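Side-chain contacts in D-alanyl transferase DltD (Enterococcus faecalis, PDB 6O93), which probably transfers D-alanine during the D-alanylation of lipoteichoic acid in the Gram-positive cell wall: residues 122-127 against 155-160; 129-134 against 165-170. All coordinates share one frame; numbering follows the deposited sequence.

Contact 1: 122-127 against 155-160; sequences YSQLQT and QKDKVL
Tyr122, Gln124 and Asp157 meet through one bridging water rather than directly. The water lies 2.7 Å from Tyr122 OH. It accepts from Gln124 NE2 at 3.0 Å. To Asp157 OD2 it donates, at 2.7 Å. Gln124 NE2 and Asp157 OD2 stay 3.8 Å apart, with no direct hydrogen bond between them, and their planes are turned 74° apart. Gln124 spans its part of the gap with an extended chain, CG anti to the backbone N (chi1 -170°), which carries the amide forward although the residue itself starts out pointing past the other segment. Asp157 OD2 also takes a hydrogen bond from outside, with Tyr128 OH, so the water and a second tyrosine share one carboxylate oxygen.

Both segments are helix starts, of helices 124-132 and 158-168, in the helical part of a chain whose central parallel sheet fits the SGNH-hydrolase clan. Each has an N-cap. Asp157 OD1 accepts from Leu160 N, which comes from above the carboxylate plane with an N-H...O angle of 164°; Asp157 thus caps its own helix with one oxygen and reaches across with the other. On the facing helix, Ser123 OG accepts from Gln126 N.

The Leu160 CD2 methyl packs obliquely against the hydroxyl oxygen of Tyr122, 3.3 Å from OH. Apolar contact is sparse: Tyr122 CZ is 4.4 Å from Leu160 CD2. Between two buried residues, Thr127 CG2 and Leu160 CD1 lie 4.3 Å apart.

Behind the contact, Ser123 O is gripped twice by Thr127, by the backbone N and by OG1, which reach it from opposite faces of the carbonyl plane. The second bond, 2.8 Å from Thr127 OG1 to Ser123 O, occupies the hydroxyl within its own segment, while CG2 is the branch that meets Leu160.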
loop_
_atom_site.group_PDB
_atom_site.type_symbol
_atom_site.label_atom_id
_atom_site.label_comp_id
_atom_site.label_asym_id
_atom_site.label_seq_id
_atom_site.Cartn_x
_atom_site.Cartn_y
_atom_site.Cartn_z
ATOM N N TYR A 122 7.205 11.236 -3.963
ATOM C CA TYR A 122 8.603 10.935 -4.231
ATOM C C TYR A 122 9.470 11.326 -3.042
ATOM O O TYR A 122 9.401 12.456 -2.549
ATOM C CB TYR A 122 9.053 11.670 -5.491
ATOM C CG TYR A 122 10.547 11.681 -5.711
ATOM C CD1 TYR A 122 11.218 10.539 -6.129
ATOM C CD2 TYR A 122 11.285 12.841 -5.517
ATOM C CE1 TYR A 122 12.583 10.549 -6.338
ATOM C CE2 TYR A 122 12.647 12.862 -5.725
ATOM C CZ TYR A 122 13.292 11.715 -6.136
ATOM O OH TYR A 122 14.650 11.731 -6.344
ATOM N N SER A 123 10.289 10.384 -2.581
ATOM C CA SER A 123 11.200 10.598 -1.460
ATOM C C SER A 123 12.620 10.719 -2.000
ATOM O O SER A 123 13.217 9.723 -2.424
ATOM C CB SER A 123 11.098 9.459 -0.447
ATOM O OG SER A 123 12.050 9.615 0.592
ATOM N N GLN A 124 13.161 11.937 -1.983
ATOM C CA GLN A 124 14.553 12.120 -2.379
ATOM C C GLN A 124 15.493 11.445 -1.389
ATOM O O GLN A 124 16.522 10.882 -1.783
ATOM C CB GLN A 124 14.874 13.606 -2.501
ATOM C CG GLN A 124 16.224 13.888 -3.140
ATOM C CD GLN A 124 16.489 15.371 -3.315
ATOM O OE1 GLN A 124 16.731 16.091 -2.346
ATOM N NE2 GLN A 124 16.442 15.835 -4.556
ATOM N N LEU A 125 15.154 11.489 -0.098
ATOM C CA LEU A 125 15.925 10.779 0.917
ATOM C C LEU A 125 16.108 9.313 0.544
ATOM O O LEU A 125 17.233 8.819 0.421
ATOM C CB LEU A 125 15.225 10.903 2.275
ATOM C CG LEU A 125 15.781 10.045 3.418
ATOM C CD1 LEU A 125 17.208 10.455 3.756
ATOM C CD2 LEU A 125 14.887 10.139 4.647
ATOM N N GLN A 126 14.997 8.597 0.363
ATOM C CA GLN A 126 15.069 7.160 0.114
ATOM C C GLN A 126 15.721 6.858 -1.233
ATOM O O GLN A 126 16.481 5.890 -1.358
ATOM C CB GLN A 126 13.666 6.555 0.189
ATOM C CG GLN A 126 12.995 6.747 1.543
ATOM C CD GLN A 126 11.525 6.360 1.543
ATOM O OE1 GLN A 126 10.980 5.938 0.523
ATOM N NE2 GLN A 126 10.875 6.512 2.691
ATOM N N THR A 127 15.446 7.677 -2.248
ATOM C CA THR A 127 16.045 7.457 -3.561
ATOM C C THR A 127 17.552 7.688 -3.522
ATOM O O THR A 127 18.327 6.882 -4.049
ATOM C CB THR A 127 15.384 8.369 -4.595
ATOM O OG1 THR A 127 13.973 8.125 -4.608
ATOM C CG2 THR A 127 15.947 8.114 -5.985
ATOM N N GLN A 155 13.171 13.833 -13.628
ATOM C CA GLN A 155 13.848 14.347 -14.815
ATOM C C GLN A 155 14.493 15.702 -14.563
ATOM O O GLN A 155 15.456 16.063 -15.248
ATOM C CB GLN A 155 12.865 14.444 -15.980
ATOM C CG GLN A 155 12.384 13.092 -16.492
ATOM C CD GLN A 155 11.217 13.214 -17.451
ATOM O OE1 GLN A 155 10.707 14.310 -17.685
ATOM N NE2 GLN A 155 10.789 12.090 -18.010
ATOM N N LYS A 156 13.982 16.469 -13.603
ATOM C CA LYS A 156 14.578 17.761 -13.289
ATOM C C LYS A 156 15.828 17.635 -12.425
ATOM O O LYS A 156 16.477 18.649 -12.151
ATOM C CB LYS A 156 13.549 18.652 -12.589
ATOM C CG LYS A 156 13.105 18.135 -11.233
ATOM C CD LYS A 156 11.995 18.987 -10.650
ATOM C CE LYS A 156 11.694 18.588 -9.214
ATOM N NZ LYS A 156 10.568 19.372 -8.640
ATOM N N ASP A 157 16.176 16.423 -12.000
ATOM C CA ASP A 157 17.369 16.158 -11.198
ATOM C C ASP A 157 18.424 15.584 -12.139
ATOM O O ASP A 157 18.416 14.388 -12.443
ATOM C CB ASP A 157 17.032 15.203 -10.056
ATOM C CG ASP A 157 18.175 15.023 -9.078
ATOM O OD1 ASP A 157 19.343 15.220 -9.471
ATOM O OD2 ASP A 157 17.897 14.674 -7.912
ATOM N N LYS A 158 19.336 16.442 -12.598
ATOM C CA LYS A 158 20.253 16.058 -13.667
ATOM C C LYS A 158 21.257 15.011 -13.199
ATOM O O LYS A 158 21.511 14.027 -13.903
ATOM C CB LYS A 158 20.976 17.294 -14.202
ATOM C CG LYS A 158 20.043 18.360 -14.767
ATOM C CD LYS A 158 19.187 17.822 -15.909
ATOM C CE LYS A 158 18.334 18.917 -16.532
ATOM N NZ LYS A 158 17.583 18.431 -17.726
ATOM N N VAL A 159 21.856 15.208 -12.022
ATOM C CA VAL A 159 22.806 14.224 -11.513
ATOM C C VAL A 159 22.117 12.879 -11.327
ATOM O O VAL A 159 22.668 11.826 -11.670
ATOM C CB VAL A 159 23.449 14.719 -10.203
ATOM C CG1 VAL A 159 24.328 13.630 -9.595
ATOM C CG2 VAL A 159 24.261 15.977 -10.458
ATOM N N LEU A 160 20.897 12.895 -10.788
ATOM C CA LEU A 160 20.128 11.664 -10.656
ATOM C C LEU A 160 19.894 11.022 -12.017
ATOM O O LEU A 160 20.129 9.821 -12.200
ATOM C CB LEU A 160 18.800 11.957 -9.957
ATOM C CG LEU A 160 17.869 10.766 -9.717
ATOM C CD1 LEU A 160 18.593 9.650 -8.994
ATOM C CD2 LEU A 160 16.648 11.204 -8.928
HETATM O O HOH W 1 15.494 14.242 -6.852
#

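Contact 2: 129-134 against 165-170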
loop_
_atom_site.group_PDB
_atom_site.type_symbol
_atom_site.label_atom_id
_atom_site.label_comp_id
_atom_site.label_asym_id
_atom_site.label_seq_id
_atom_site.Cartn_x
_atom_site.Cartn_y
_atom_site.Cartn_z
ATOM N N GLN A 129 19.467 7.601 -0.810
ATOM C CA GLN A 129 20.032 6.555 0.035
ATOM C C GLN A 129 20.235 5.267 -0.755
ATOM O O GLN A 129 21.271 4.604 -0.625
ATOM C CB GLN A 129 19.119 6.306 1.235
ATOM C CG GLN A 129 19.625 5.244 2.199
ATOM C CD GLN A 129 18.556 4.793 3.172
ATOM O OE1 GLN A 129 17.389 4.638 2.804
ATOM N NE2 GLN A 129 18.947 4.584 4.424
ATOM N N TRP A 130 19.252 4.901 -1.579
ATOM C CA TRP A 130 19.356 3.688 -2.383
ATOM C C TRP A 130 20.579 3.733 -3.293
ATOM O O TRP A 130 21.339 2.761 -3.381
ATOM C CB TRP A 130 18.063 3.503 -3.183
ATOM C CG TRP A 130 18.174 2.656 -4.418
ATOM C CD1 TRP A 130 18.574 1.352 -4.490
ATOM C CD2 TRP A 130 17.848 3.051 -5.758
ATOM N NE1 TRP A 130 18.525 0.915 -5.795
ATOM C CE2 TRP A 130 18.084 1.939 -6.592
ATOM C CE3 TRP A 130 17.384 4.239 -6.334
ATOM C CZ2 TRP A 130 17.874 1.980 -7.971
ATOM C CZ3 TRP A 130 17.177 4.277 -7.705
ATOM C CH2 TRP A 130 17.420 3.155 -8.507
ATOM N N LEU A 131 20.798 4.864 -3.968
ATOM C CA LEU A 131 21.924 4.961 -4.892
ATOM C C LEU A 131 23.254 5.078 -4.160
ATOM O O LEU A 131 24.270 4.564 -4.641
ATOM C CB LEU A 131 21.732 6.150 -5.832
ATOM C CG LEU A 131 20.528 6.041 -6.771
ATOM C CD1 LEU A 131 20.280 7.357 -7.479
ATOM C CD2 LEU A 131 20.739 4.921 -7.780
ATOM N N ALA A 132 23.270 5.735 -2.998
ATOM C CA ALA A 132 24.521 5.913 -2.268
ATOM C C ALA A 132 25.068 4.583 -1.764
ATOM O O ALA A 132 26.288 4.378 -1.739
ATOM C CB ALA A 132 24.314 6.880 -1.100
ATOM N N ASN A 133 24.187 3.666 -1.366
ATOM C CA ASN A 133 24.590 2.396 -0.778
ATOM C C ASN A 133 24.650 1.264 -1.794
ATOM O O ASN A 133 24.868 0.112 -1.408
ATOM C CB ASN A 133 23.633 2.016 0.354
ATOM C CG ASN A 133 23.618 3.040 1.468
ATOM O OD1 ASN A 133 24.636 3.661 1.769
ATOM N ND2 ASN A 133 22.461 3.222 2.087
ATOM N N LEU A 134 24.467 1.558 -3.075
ATOM C CA LEU A 134 24.452 0.515 -4.092
ATOM C C LEU A 134 25.870 0.018 -4.352
ATOM O O LEU A 134 26.728 0.780 -4.811
ATOM C CB LEU A 134 23.821 1.058 -5.372
ATOM C CG LEU A 134 23.182 0.052 -6.328
ATOM C CD1 LEU A 134 22.110 -0.764 -5.623
ATOM C CD2 LEU A 134 22.594 0.786 -7.521
ATOM N N ALA A 165 21.005 6.669 -15.819
ATOM C CA ALA A 165 21.416 6.226 -17.147
ATOM C C ALA A 165 22.507 5.168 -17.057
ATOM O O ALA A 165 22.488 4.181 -17.804
ATOM C CB ALA A 165 21.893 7.418 -17.976
ATOM N N ASN A 166 23.470 5.354 -16.151
ATOM C CA ASN A 166 24.530 4.364 -15.989
ATOM C C ASN A 166 23.978 3.047 -15.457
ATOM O O ASN A 166 24.399 1.970 -15.896
ATOM C CB ASN A 166 25.617 4.905 -15.062
ATOM C CG ASN A 166 26.304 6.135 -15.625
ATOM O OD1 ASN A 166 26.266 6.386 -16.830
ATOM N ND2 ASN A 166 26.938 6.908 -14.752
ATOM N N LEU A 167 23.038 3.108 -14.511
ATOM C CA LEU A 167 22.427 1.887 -13.996
ATOM C C LEU A 167 21.799 1.076 -15.121
ATOM O O LEU A 167 21.996 -0.142 -15.212
ATOM C CB LEU A 167 21.379 2.226 -12.937
ATOM C CG LEU A 167 21.823 2.109 -11.477
ATOM C CD1 LEU A 167 22.883 3.150 -11.138
ATOM C CD2 LEU A 167 20.619 2.238 -10.560
ATOM N N GLN A 168 21.030 1.738 -15.990
ATOM C CA GLN A 168 20.410 1.034 -17.106
ATOM C C GLN A 168 21.457 0.427 -18.027
ATOM O O GLN A 168 21.211 -0.613 -18.648
ATOM C CB GLN A 168 19.499 1.982 -17.885
ATOM C CG GLN A 168 18.294 2.464 -17.094
ATOM C CD GLN A 168 17.488 3.507 -17.840
ATOM O OE1 GLN A 168 16.661 3.180 -18.691
ATOM N NE2 GLN A 168 17.730 4.775 -17.525
ATOM N N ALA A 169 22.627 1.052 -18.124
ATOM C CA ALA A 169 23.711 0.518 -18.937
ATOM C C ALA A 169 24.498 -0.575 -18.227
ATOM O O ALA A 169 25.476 -1.075 -18.791
ATOM C CB ALA A 169 24.655 1.648 -19.355
ATOM N N GLY A 170 24.098 -0.956 -17.016
ATOM C CA GLY A 170 24.782 -2.002 -16.284
ATOM C C GLY A 170 25.953 -1.541 -15.451
ATOM O O GLY A 170 26.809 -2.363 -15.107
#
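Leu167 pushes its CD2 methyl against three side chains of the 129-134 segment, and every cross-segment approach within 4.5 Å has that methyl as its nearest atom on the Leu167 side. The closest partner is the benzo part of the Trp130 indole, with CZ2 at 3.8 Å from Leu167 CD2; the methyl meets the ring obliquely. Leu131 CD2 stands 3.9 Å from the same methyl, its side chain slanting across that of Leu167. Leu134 instead comes tip to tip, again 3.9 Å between CD2 atoms.

Leu131 CD2 also lies over one face of the indole, 3.6 Å above its plane and offset toward the rim, so these neighbours pack on each other as well as on Leu167. Trp130 has its CG anti to the backbone N (chi1 157°), which swings the indole toward the other segment, and its NE1 makes a hydrogen bond to Asp141 OD1.

Both segments are helix ends: Gly170, with positive phi and two bonds back into the last turn, closes helix 158-168 in a Schellman motif; one of those hydrogen bonds runs from Gly170 N to Leu167 O. Helix 139-148 borders the cluster through Ala145 against Leu167 and Leu148 against Trp130, while helix 175-195 places Phe181 against Leu131. The contact is thus built among helices, its centre about 25 Å from that of the chain, and takes nothing from the strands of the five-stranded parallel sheet.

In the fold
Contacts 1 and 2 join the same two helices, 124-132 and 158-168: the N-terminal ends meet in contact 1 and the C-terminal ends in contact 2. Their centres are 12 Å apart, and Leu160 of contact 1 packs against Leu131 of contact 2. Contact 1 is only partly buried, and a water joins its polar groups beside the helix caps; contact 2 is buried and wholly apolar across the interface. The areas buried are similar, 124 and 117 Å². Contact 2 is the more buried although its centre lies farther from the chain's centre, about 25 Å against about 21 Å, which is consistent with cover from helices 139-148 and 175-195.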